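Long-range contacts in L-aspartate semialdehyde sulfurtransferase (Methanocaldococcus jannaschii, PDB 3KPC), which probably catalyses the condensation of sulfide with aspartate semialdehyde to homocysteine and binds S-adenosylmethionine and methylthioadenosine in its C-terminal CBS domain pair: residues I2-D7 with D80-H85; K6-K11 with G109-E114; A16-S21 with T65-M70. All blocks are in the same frame, centred on the assembly; numbering follows the deposited sequence.

Contact 1: I2-D7 with D80-H85; sequences ITLVKD and DEPVDH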
loop_
_atom_site.group_PDB
_atom_site.type_symbol
_atom_site.label_atom_id
_atom_site.label_comp_id
_atom_site.label_asym_id
_atom_site.label_seq_id
_atom_site.Cartn_x
_atom_site.Cartn_y
_atom_site.Cartn_z
ATOM N N ILE A 2 22.607 -4.657 -12.505
ATOM C CA ILE A 2 21.459 -5.347 -11.904
ATOM C C ILE A 2 21.261 -4.848 -10.467
ATOM O O ILE A 2 22.139 -5.025 -9.620
ATOM C CB ILE A 2 21.606 -6.897 -11.933
ATOM C CG1 ILE A 2 21.818 -7.395 -13.369
ATOM C CG2 ILE A 2 20.384 -7.566 -11.292
ATOM C CD1 ILE A 2 22.246 -8.867 -13.468
ATOM N N THR A 3 20.120 -4.213 -10.204
ATOM C CA THR A 3 19.803 -3.705 -8.864
ATOM C C THR A 3 19.338 -4.855 -7.979
ATOM O O THR A 3 18.482 -5.645 -8.387
ATOM C CB THR A 3 18.713 -2.608 -8.912
ATOM O OG1 THR A 3 19.098 -1.589 -9.844
ATOM C CG2 THR A 3 18.506 -1.975 -7.538
ATOM N N LEU A 4 19.899 -4.952 -6.779
ATOM C CA LEU A 4 19.527 -6.019 -5.854
ATOM C C LEU A 4 18.756 -5.465 -4.672
ATOM O O LEU A 4 18.779 -4.258 -4.416
ATOM C CB LEU A 4 20.773 -6.775 -5.375
ATOM C CG LEU A 4 21.717 -7.312 -6.456
ATOM C CD1 LEU A 4 22.935 -7.966 -5.830
ATOM C CD2 LEU A 4 21.021 -8.287 -7.403
ATOM N N VAL A 5 18.064 -6.352 -3.960
ATOM C CA VAL A 5 17.290 -5.978 -2.778
ATOM C C VAL A 5 18.121 -5.163 -1.791
ATOM O O VAL A 5 17.658 -4.134 -1.290
ATOM C CB VAL A 5 16.681 -7.219 -2.077
ATOM C CG1 VAL A 5 16.280 -6.916 -0.635
ATOM C CG2 VAL A 5 15.490 -7.738 -2.861
ATOM N N LYS A 6 19.351 -5.611 -1.537
ATOM C CA LYS A 6 20.233 -4.923 -0.592
ATOM C C LYS A 6 20.581 -3.483 -0.989
ATOM O O LYS A 6 21.009 -2.696 -0.142
ATOM C CB LYS A 6 21.497 -5.743 -0.286
ATOM C CG LYS A 6 22.417 -6.045 -1.471
ATOM C CD LYS A 6 23.666 -6.762 -0.959
ATOM C CE LYS A 6 24.528 -7.298 -2.088
ATOM N NZ LYS A 6 25.689 -8.085 -1.565
ATOM N N ASP A 7 20.386 -3.135 -2.261
ATOM C CA ASP A 7 20.628 -1.767 -2.723
ATOM C C ASP A 7 19.476 -0.813 -2.379
ATOM O O ASP A 7 19.695 0.399 -2.265
ATOM C CB ASP A 7 20.898 -1.723 -4.236
ATOM C CG ASP A 7 22.004 -2.672 -4.678
ATOM O OD1 ASP A 7 21.849 -3.286 -5.754
ATOM O OD2 ASP A 7 23.022 -2.805 -3.962
ATOM N N ASP A 80 20.313 -10.600 -1.679
ATOM C CA ASP A 80 21.011 -10.720 -2.966
ATOM C C ASP A 80 20.071 -10.910 -4.158
ATOM O O ASP A 80 20.526 -11.070 -5.296
ATOM C CB ASP A 80 22.020 -11.874 -2.930
ATOM C CG ASP A 80 23.158 -11.638 -1.951
ATOM O OD1 ASP A 80 23.450 -10.466 -1.616
ATOM O OD2 ASP A 80 23.771 -12.636 -1.517
ATOM N N GLU A 81 18.770 -10.892 -3.894
ATOM C CA GLU A 81 17.775 -11.117 -4.930
ATOM C C GLU A 81 17.657 -9.885 -5.827
ATOM O O GLU A 81 17.607 -8.759 -5.321
ATOM C CB GLU A 81 16.434 -11.444 -4.277
ATOM C CG GLU A 81 15.356 -11.935 -5.227
ATOM C CD GLU A 81 14.191 -12.566 -4.494
ATOM O OE1 GLU A 81 14.293 -12.790 -3.268
ATOM O OE2 GLU A 81 13.168 -12.855 -5.149
ATOM N N PRO A 82 17.638 -10.089 -7.162
ATOM C CA PRO A 82 17.370 -8.972 -8.067
ATOM C C PRO A 82 16.007 -8.354 -7.782
ATOM O O PRO A 82 15.026 -9.083 -7.593
ATOM C CB PRO A 82 17.375 -9.635 -9.448
ATOM C CG PRO A 82 18.280 -10.805 -9.286
ATOM C CD PRO A 82 18.003 -11.313 -7.899
ATOM N N VAL A 83 15.952 -7.024 -7.746
ATOM C CA VAL A 83 14.714 -6.302 -7.448
ATOM C C VAL A 83 13.597 -6.655 -8.436
ATOM O O VAL A 83 12.427 -6.721 -8.040
ATOM C CB VAL A 83 14.938 -4.764 -7.371
ATOM C CG1 VAL A 83 13.616 -4.011 -7.231
ATOM C CG2 VAL A 83 15.856 -4.422 -6.203
ATOM N N ASP A 84 13.943 -6.904 -9.702
ATOM C CA ASP A 84 12.906 -7.274 -10.670
ATOM C C ASP A 84 12.248 -8.633 -10.373
ATOM O O ASP A 84 11.055 -8.799 -10.631
ATOM C CB ASP A 84 13.362 -7.134 -12.141
ATOM C CG ASP A 84 14.372 -8.194 -12.565
ATOM O OD1 ASP A 84 15.126 -8.702 -11.708
ATOM O OD2 ASP A 84 14.412 -8.511 -13.777
ATOM N N HIS A 85 13.006 -9.586 -9.822
ATOM C CA HIS A 85 12.443 -10.880 -9.387
ATOM C C HIS A 85 11.390 -10.664 -8.299
ATOM O O HIS A 85 10.353 -11.335 -8.273
ATOM C CB HIS A 85 13.540 -11.808 -8.848
ATOM C CG HIS A 85 14.481 -12.329 -9.892
ATOM N ND1 HIS A 85 14.628 -11.744 -11.133
ATOM C CD2 HIS A 85 15.352 -13.367 -9.864
ATOM C CE1 HIS A 85 15.535 -12.407 -11.828
ATOM N NE2 HIS A 85 15.991 -13.396 -11.081
HETATM O O HOH W 1 16.648 -5.995 -10.721
#
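Thr-3 and Val-5 grip the turn that leads into helix 83-92 through two backbone hydrogen bonds, one before and one after Leu-4. Val-83 N donates to Thr-3 O at 3.0 Å, nearly straight, and beside it a water bridges the contact, donating to Thr-3 O and accepting from Asp-84 N. Val-5 N donates to Glu-81 O at 2.8 Å; the two direct bonds form a single beta bridge in which Leu-4 meets Pro-82. With its CG anti to the carbonyl carbon (chi1 -53°), Leu-4 lays CD2 over this turn, 3.5 Å from Asp-80 O and close to Pro-82 CA and CG. Replacing Leu-4 by an alanine would probably leave the Pro-82 ring and the Asp-80 carbonyl without that apolar cover. On the inner side Val-83 CG2 presses on Leu-4 O at 3.4 Å and touches Thr-3 CG2. At the solvent-exposed end the extended Lys-6 chain brings NZ to Asp-80 OD1 at 3.3 Å, a weak salt bridge.

The second shell fixes both sides of the bridge. Asp-7 OD1 takes Leu-4 N at 2.8 Å from above its carboxylate plane. Glu-81 turns its carboxylate to Lys-89, and Phe-120 of the second subunit packs on Val-83. The start of this CBS fragment is thus joined to the second CBS motif mainly by main-chain bonds, with the solvent-exposed ion pair likely a minor addition.

Contact 2: K6-K11 with G109-E114; sequences KDILSK and GIVTSE. With MTA (5'-deoxy-5'-methylthioadenosine), chain C; SAM (S-adenosylmethionine), chain B.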
loop_
_atom_site.group_PDB
_atom_site.type_symbol
_atom_site.label_atom_id
_atom_site.label_comp_id
_atom_site.label_asym_id
_atom_site.label_seq_id
_atom_site.Cartn_x
_atom_site.Cartn_y
_atom_site.Cartn_z
ATOM N N LYS A 6 19.351 -5.611 -1.537
ATOM C CA LYS A 6 20.233 -4.923 -0.592
ATOM C C LYS A 6 20.581 -3.483 -0.989
ATOM O O LYS A 6 21.009 -2.696 -0.142
ATOM C CB LYS A 6 21.497 -5.743 -0.286
ATOM C CG LYS A 6 22.417 -6.045 -1.471
ATOM C CD LYS A 6 23.666 -6.762 -0.959
ATOM C CE LYS A 6 24.528 -7.298 -2.088
ATOM N NZ LYS A 6 25.689 -8.085 -1.565
ATOM N N ASP A 7 20.386 -3.135 -2.261
ATOM C CA ASP A 7 20.628 -1.767 -2.723
ATOM C C ASP A 7 19.476 -0.813 -2.379
ATOM O O ASP A 7 19.695 0.399 -2.265
ATOM C CB ASP A 7 20.898 -1.723 -4.236
ATOM C CG ASP A 7 22.004 -2.672 -4.678
ATOM O OD1 ASP A 7 21.849 -3.286 -5.754
ATOM O OD2 ASP A 7 23.022 -2.805 -3.962
ATOM N N ILE A 8 18.259 -1.341 -2.217
ATOM C CA ILE A 8 17.065 -0.487 -2.042
ATOM C C ILE A 8 16.220 -0.721 -0.783
ATOM O O ILE A 8 15.294 0.053 -0.510
ATOM C CB ILE A 8 16.104 -0.541 -3.272
ATOM C CG1 ILE A 8 15.384 -1.902 -3.355
ATOM C CG2 ILE A 8 16.843 -0.188 -4.565
ATOM C CD1 ILE A 8 14.037 -1.816 -4.123
ATOM N N LEU A 9 16.522 -1.774 -0.027
ATOM C CA LEU A 9 15.675 -2.151 1.108
ATOM C C LEU A 9 15.705 -1.108 2.233
ATOM O O LEU A 9 16.691 -0.381 2.399
ATOM C CB LEU A 9 16.030 -3.556 1.628
ATOM C CG LEU A 9 17.053 -3.803 2.753
ATOM C CD1 LEU A 9 17.367 -5.328 2.849
ATOM C CD2 LEU A 9 18.381 -3.000 2.584
ATOM N N SER A 10 14.603 -1.031 2.975
ATOM C CA SER A 10 14.509 -0.191 4.162
ATOM C C SER A 10 14.937 -0.999 5.381
ATOM O O SER A 10 14.452 -2.115 5.603
ATOM C CB SER A 10 13.074 0.315 4.361
ATOM O OG SER A 10 12.690 1.227 3.334
ATOM N N LYS A 11 15.856 -0.429 6.158
ATOM C CA LYS A 11 16.319 -1.016 7.416
ATOM C C LYS A 11 16.679 0.110 8.402
ATOM O O LYS A 11 16.991 1.222 7.970
ATOM C CB LYS A 11 17.498 -1.978 7.184
ATOM C CG LYS A 11 18.806 -1.336 6.705
ATOM C CD LYS A 11 19.826 -2.406 6.333
ATOM C CE LYS A 11 21.030 -1.819 5.601
ATOM N NZ LYS A 11 22.161 -1.542 6.696
ATOM N N GLY A 109 15.048 -6.571 6.831
ATOM C CA GLY A 109 14.508 -5.367 6.203
ATOM C C GLY A 109 13.211 -5.661 5.485
ATOM O O GLY A 109 12.635 -6.736 5.653
ATOM N N ILE A 110 12.745 -4.708 4.688
ATOM C CA ILE A 110 11.542 -4.914 3.882
ATOM C C ILE A 110 11.635 -4.121 2.585
ATOM O O ILE A 110 12.206 -3.026 2.548
ATOM C CB ILE A 110 10.243 -4.561 4.674
ATOM C CG1 ILE A 110 8.990 -5.027 3.910
ATOM C CG2 ILE A 110 10.169 -3.070 4.944
ATOM C CD1 ILE A 110 7.775 -5.295 4.790
ATOM N N VAL A 111 11.100 -4.696 1.514
ATOM C CA VAL A 111 10.959 -3.993 0.249
ATOM C C VAL A 111 9.471 -3.917 -0.073
ATOM O O VAL A 111 8.787 -4.944 -0.081
ATOM C CB VAL A 111 11.709 -4.719 -0.897
ATOM C CG1 VAL A 111 11.484 -4.013 -2.234
ATOM C CG2 VAL A 111 13.200 -4.807 -0.596
ATOM N N THR A 112 8.962 -2.718 -0.333
ATOM C CA THR A 112 7.545 -2.562 -0.687
ATOM C C THR A 112 7.368 -2.119 -2.134
ATOM O O THR A 112 8.346 -1.787 -2.815
ATOM C CB THR A 112 6.830 -1.539 0.215
ATOM O OG1 THR A 112 7.360 -0.231 -0.048
ATOM C CG2 THR A 112 7.023 -1.887 1.691
ATOM N N SER A 113 6.118 -2.104 -2.596
ATOM C CA SER A 113 5.807 -1.611 -3.934
ATOM C C SER A 113 6.176 -0.132 -4.101
ATOM O O SER A 113 6.499 0.294 -5.210
ATOM C CB SER A 113 4.339 -1.863 -4.296
ATOM O OG SER A 113 3.465 -1.148 -3.439
ATOM N N GLU A 114 6.142 0.637 -3.008
ATOM C CA GLU A 114 6.583 2.039 -3.036
ATOM C C GLU A 114 8.084 2.174 -3.304
ATOM O O GLU A 114 8.508 3.101 -3.996
ATOM C CB GLU A 114 6.208 2.771 -1.744
ATOM C CG GLU A 114 4.707 2.953 -1.554
ATOM C CD GLU A 114 4.365 3.636 -0.247
ATOM O OE1 GLU A 114 4.955 4.698 0.050
ATOM O OE2 GLU A 114 3.499 3.114 0.487
HETATM C CS MTA C . 4.963 0.216 4.039
HETATM S "S5'" MTA C . 5.239 1.430 2.775
HETATM C "C5'" MTA C . 6.282 2.607 3.753
HETATM C "C4'" MTA C . 7.791 2.683 3.333
HETATM O "O4'" MTA C . 8.630 2.587 4.525
HETATM C "C2'" MTA C . 9.112 0.632 3.194
HETATM O "O2'" MTA C . 10.413 0.408 2.501
HETATM C "C3'" MTA C . 8.177 1.536 2.389
HETATM O "O3'" MTA C . 8.858 2.065 1.185
HETATM C "C1'" MTA C . 9.299 1.290 4.556
HETATM N N9 MTA C . 8.721 0.249 5.471
HETATM C C8 MTA C . 7.561 -0.401 5.328
HETATM N N7 MTA C . 7.391 -1.267 6.326
HETATM C C5 MTA C . 8.457 -1.179 7.111
HETATM C C6 MTA C . 8.848 -1.818 8.278
HETATM N N6 MTA C . 8.073 -2.747 8.838
HETATM N N1 MTA C . 10.031 -1.492 8.827
HETATM C C2 MTA C . 10.808 -0.564 8.286
HETATM N N3 MTA C . 10.466 0.061 7.170
HETATM C C4 MTA C . 9.301 -0.223 6.565
HETATM N N SAM B . 3.987 6.008 2.388
HETATM C CA SAM B . 2.863 5.511 3.239
HETATM C C SAM B . 1.556 5.461 2.427
HETATM O O SAM B . 1.530 5.774 1.236
HETATM O OXT SAM B . 0.498 5.108 2.948
HETATM C CB SAM B . 2.685 6.389 4.494
HETATM C CG SAM B . 2.810 7.891 4.210
HETATM S SD SAM B . 1.390 8.597 3.297
HETATM C CE SAM B . 1.779 10.331 3.483
HETATM C "C5'" SAM B . -0.132 8.454 4.309
HETATM C "C4'" SAM B . -1.259 9.357 3.800
HETATM O "O4'" SAM B . -1.169 9.372 2.360
HETATM C "C3'" SAM B . -2.681 8.865 4.102
HETATM O "O3'" SAM B . -3.290 9.784 5.015
HETATM C "C2'" SAM B . -3.379 8.915 2.739
HETATM O "O2'" SAM B . -4.690 9.497 2.828
HETATM C "C1'" SAM B . -2.445 9.840 1.958
HETATM N N9 SAM B . -2.594 9.674 0.493
HETATM C C8 SAM B . -2.661 8.527 -0.184
HETATM N N7 SAM B . -2.799 8.783 -1.487
HETATM C C5 SAM B . -2.816 10.106 -1.638
HETATM C C6 SAM B . -2.936 10.966 -2.728
HETATM N N6 SAM B . -3.064 10.490 -3.966
HETATM N N1 SAM B . -2.917 12.297 -2.523
HETATM C C2 SAM B . -2.789 12.800 -1.301
HETATM N N3 SAM B . -2.674 12.008 -0.243
HETATM C C4 SAM B . -2.686 10.669 -0.379
#
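Ser-10 pairs with Ile-110 as an antiparallel, hydrogen-bonded pair, a single bridge by which the chain entering the first CBS motif edges onto strand 107-112 of the second and closes one wall of the methylthioadenosine pocket. Ser-10 N donates to Ile-110 O at 3.1 Å, and Ile-110 N returns a bond to Ser-10 O. Packing is tightest here: Gly-109 CA lies 3.3 Å from Ser-10 O, so close that any side chain on it would run into that oxygen and crowd Leu-9 CD1. Away from the nucleoside, Leu-9 CB rests on Val-111 CG2, and Ile-8 CD1 meets Val-111 CG1 at 3.9 Å with the two side chains crossing near a right angle. The fit slackens toward solvent, where the end of Lys-11 leads away.

On the ligand side, Ser-10 carries OG beside its backbone N (chi1 -67°) and hydrogen-bonds the ribose O2' of methylthioadenosine over 2.6 Å, while Ile-110 CG2 touches C5 of the adenine. Asp-115 and Ile-14 also bind this nucleoside. Glu-114 reaches two ligands: its OE2 is 3.3 Å from S5' of methylthioadenosine, and its OE1 accepts from the amino N of S-adenosylmethionine, a ligand held largely by the second subunit, at 2.8 Å.

Contact 3: A16-S21 with T65-M70; sequences AHSNIS and TIEEIM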
loop_
_atom_site.group_PDB
_atom_site.type_symbol
_atom_site.label_atom_id
_atom_site.label_comp_id
_atom_site.label_asym_id
_atom_site.label_seq_id
_atom_site.Cartn_x
_atom_site.Cartn_y
_atom_site.Cartn_z
ATOM N N ALA A 16 7.057 -6.687 15.091
ATOM C CA ALA A 16 6.354 -6.849 16.356
ATOM C C ALA A 16 6.113 -8.320 16.652
ATOM O O ALA A 16 6.201 -9.167 15.761
ATOM C CB ALA A 16 5.036 -6.085 16.337
ATOM N N HIS A 17 5.813 -8.617 17.910
ATOM C CA HIS A 17 5.397 -9.954 18.313
ATOM C C HIS A 17 3.882 -10.100 18.139
ATOM O O HIS A 17 3.163 -9.099 18.065
ATOM C CB HIS A 17 5.848 -10.232 19.754
ATOM C CG HIS A 17 7.332 -10.138 19.939
ATOM N ND1 HIS A 17 8.214 -10.900 19.204
ATOM C CD2 HIS A 17 8.093 -9.368 20.755
ATOM C CE1 HIS A 17 9.452 -10.606 19.557
ATOM N NE2 HIS A 17 9.406 -9.681 20.500
ATOM N N SER A 18 3.401 -11.341 18.071
ATOM C CA SER A 18 1.996 -11.620 17.736
ATOM C C SER A 18 1.008 -11.321 18.865
ATOM O O SER A 18 -0.210 -11.322 18.648
ATOM C CB SER A 18 1.835 -13.074 17.279
ATOM O OG SER A 18 1.947 -13.972 18.373
ATOM N N ASN A 19 1.535 -11.070 20.062
ATOM C CA ASN A 19 0.711 -10.844 21.249
ATOM C C ASN A 19 0.279 -9.396 21.469
ATOM O O ASN A 19 -0.439 -9.107 22.431
ATOM C CB ASN A 19 1.380 -11.424 22.514
ATOM C CG ASN A 19 2.557 -10.585 23.014
ATOM O OD1 ASN A 19 2.733 -10.414 24.221
ATOM N ND2 ASN A 19 3.368 -10.073 22.094
ATOM N N ILE A 20 0.711 -8.486 20.596
ATOM C CA ILE A 20 0.217 -7.105 20.670
ATOM C C ILE A 20 -1.234 -7.067 20.197
ATOM O O ILE A 20 -1.681 -7.966 19.478
ATOM C CB ILE A 20 1.095 -6.093 19.877
ATOM C CG1 ILE A 20 1.014 -6.337 18.363
ATOM C CG2 ILE A 20 2.537 -6.099 20.399
ATOM C CD1 ILE A 20 1.608 -5.218 17.521
ATOM N N SER A 21 -1.975 -6.046 20.617
ATOM C CA SER A 21 -3.364 -5.898 20.196
ATOM C C SER A 21 -3.443 -5.336 18.780
ATOM O O SER A 21 -2.447 -4.836 18.248
ATOM C CB SER A 21 -4.127 -4.992 21.162
ATOM O OG SER A 21 -3.693 -3.648 21.050
ATOM N N THR A 65 -8.070 -10.393 17.020
ATOM C CA THR A 65 -6.650 -10.512 17.348
ATOM C C THR A 65 -5.733 -10.443 16.133
ATOM O O THR A 65 -6.152 -10.706 15.000
ATOM C CB THR A 65 -6.339 -11.827 18.114
ATOM O OG1 THR A 65 -6.531 -12.951 17.247
ATOM C CG2 THR A 65 -7.218 -11.980 19.354
ATOM N N ILE A 66 -4.474 -10.100 16.397
ATOM C CA ILE A 66 -3.405 -10.153 15.404
ATOM C C ILE A 66 -3.200 -11.580 14.881
ATOM O O ILE A 66 -3.060 -11.784 13.672
ATOM C CB ILE A 66 -2.075 -9.571 15.977
ATOM C CG1 ILE A 66 -2.184 -8.047 16.175
ATOM C CG2 ILE A 66 -0.863 -9.938 15.103
ATOM C CD1 ILE A 66 -2.509 -7.239 14.911
ATOM N N GLU A 67 -3.205 -12.558 15.786
ATOM C CA GLU A 67 -3.051 -13.967 15.402
ATOM C C GLU A 67 -4.138 -14.434 14.438
ATOM O O GLU A 67 -3.884 -15.244 13.539
ATOM C CB GLU A 67 -2.997 -14.871 16.634
ATOM C CG GLU A 67 -1.781 -14.588 17.501
ATOM C CD GLU A 67 -1.117 -15.839 18.030
ATOM O OE1 GLU A 67 -1.828 -16.766 18.473
ATOM O OE2 GLU A 67 0.136 -15.895 18.009
ATOM N N GLU A 68 -5.338 -13.898 14.618
ATOM C CA GLU A 68 -6.485 -14.224 13.789
ATOM C C GLU A 68 -6.373 -13.620 12.387
ATOM O O GLU A 68 -6.797 -14.235 11.405
ATOM C CB GLU A 68 -7.737 -13.717 14.500
ATOM C CG GLU A 68 -9.030 -13.805 13.730
ATOM C CD GLU A 68 -10.213 -13.352 14.561
ATOM O OE1 GLU A 68 -11.344 -13.766 14.237
ATOM O OE2 GLU A 68 -10.023 -12.593 15.541
ATOM N N ILE A 69 -5.792 -12.425 12.297
ATOM C CA ILE A 69 -5.803 -11.673 11.041
ATOM C C ILE A 69 -4.494 -11.673 10.254
ATOM O O ILE A 69 -4.498 -11.338 9.066
ATOM C CB ILE A 69 -6.291 -10.203 11.230
ATOM C CG1 ILE A 69 -5.315 -9.393 12.100
ATOM C CG2 ILE A 69 -7.688 -10.190 11.821
ATOM C CD1 ILE A 69 -5.553 -7.875 12.047
ATOM N N MET A 70 -3.383 -12.038 10.891
ATOM C CA MET A 70 -2.103 -12.028 10.172
ATOM C C MET A 70 -2.038 -13.103 9.091
ATOM O O MET A 70 -2.625 -14.178 9.236
ATOM C CB MET A 70 -0.914 -12.143 11.134
ATOM C CG MET A 70 -0.742 -13.497 11.819
ATOM S SD MET A 70 0.678 -13.448 12.937
ATOM C CE MET A 70 0.826 -15.188 13.354
HETATM O O HOH W 2 -2.903 -11.867 18.788
HETATM O O HOH W 3 -3.917 -9.424 19.159
#
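A type I beta turn from His-17 to Ile-20 sets Ser-18 and Ile-20 against the first turn of helix 66-69, which begins with a capping box. In that box Glu-68 N donates to Thr-65 OG1 at 3.0 Å and Thr-65 N to the anti lone pair of Glu-68 OE2. Across the contact, Ser-18 OG donates to Glu-67 OE2 at 2.7 Å, arriving on the anti side and 26° out of the carboxylate plane; the Glu-67 chain, bent at chi2 (-138°), brings its acid over to the serine.

In the CBS fold this places the short helix that follows helix 52-61 on the loop running into helix 22-32 of the first motif. Two waters bridge the backbones. One donates to Ser-18 O at 2.8 Å and accepts from Glu-67 N; the other donates to Ile-20 O at 2.7 Å and accepts from Ile-66 N at 2.9 Å, so amides in the helix's first turn find partners through solvent. Beneath them Ile-66 reaches inward toward Ile-22 and Ala-25 of helix 22-32 and Ile-50 of strand 46-51. Its CG1 lies 3.3 Å from Ile-20 O and 4.2 Å from Ile-20 CG1.

Contacts 1 and 3 look like counterparts in the two CBS motifs: in each, the chain opening one motif lies on the residues that lead into a helix of the other. Contact 1 bonds backbones directly, beside one water; contact 3 links its backbones through waters. Their centres stand about 30 Å apart, on opposite sides of the chain's centre. Contact 2 continues from contact 1 along the same N-terminal chain, the centres about 10 Å apart, and Val-5 CG1 packs on Val-111 CG2 at 3.7 Å. Contact 2 alone touches the bound nucleosides; Val-5 of contact 1 stays about 10 Å from methylthioadenosine, and Ile-66 of contact 3 about 10 Å from S-adenosylmethionine, measured from their side chains.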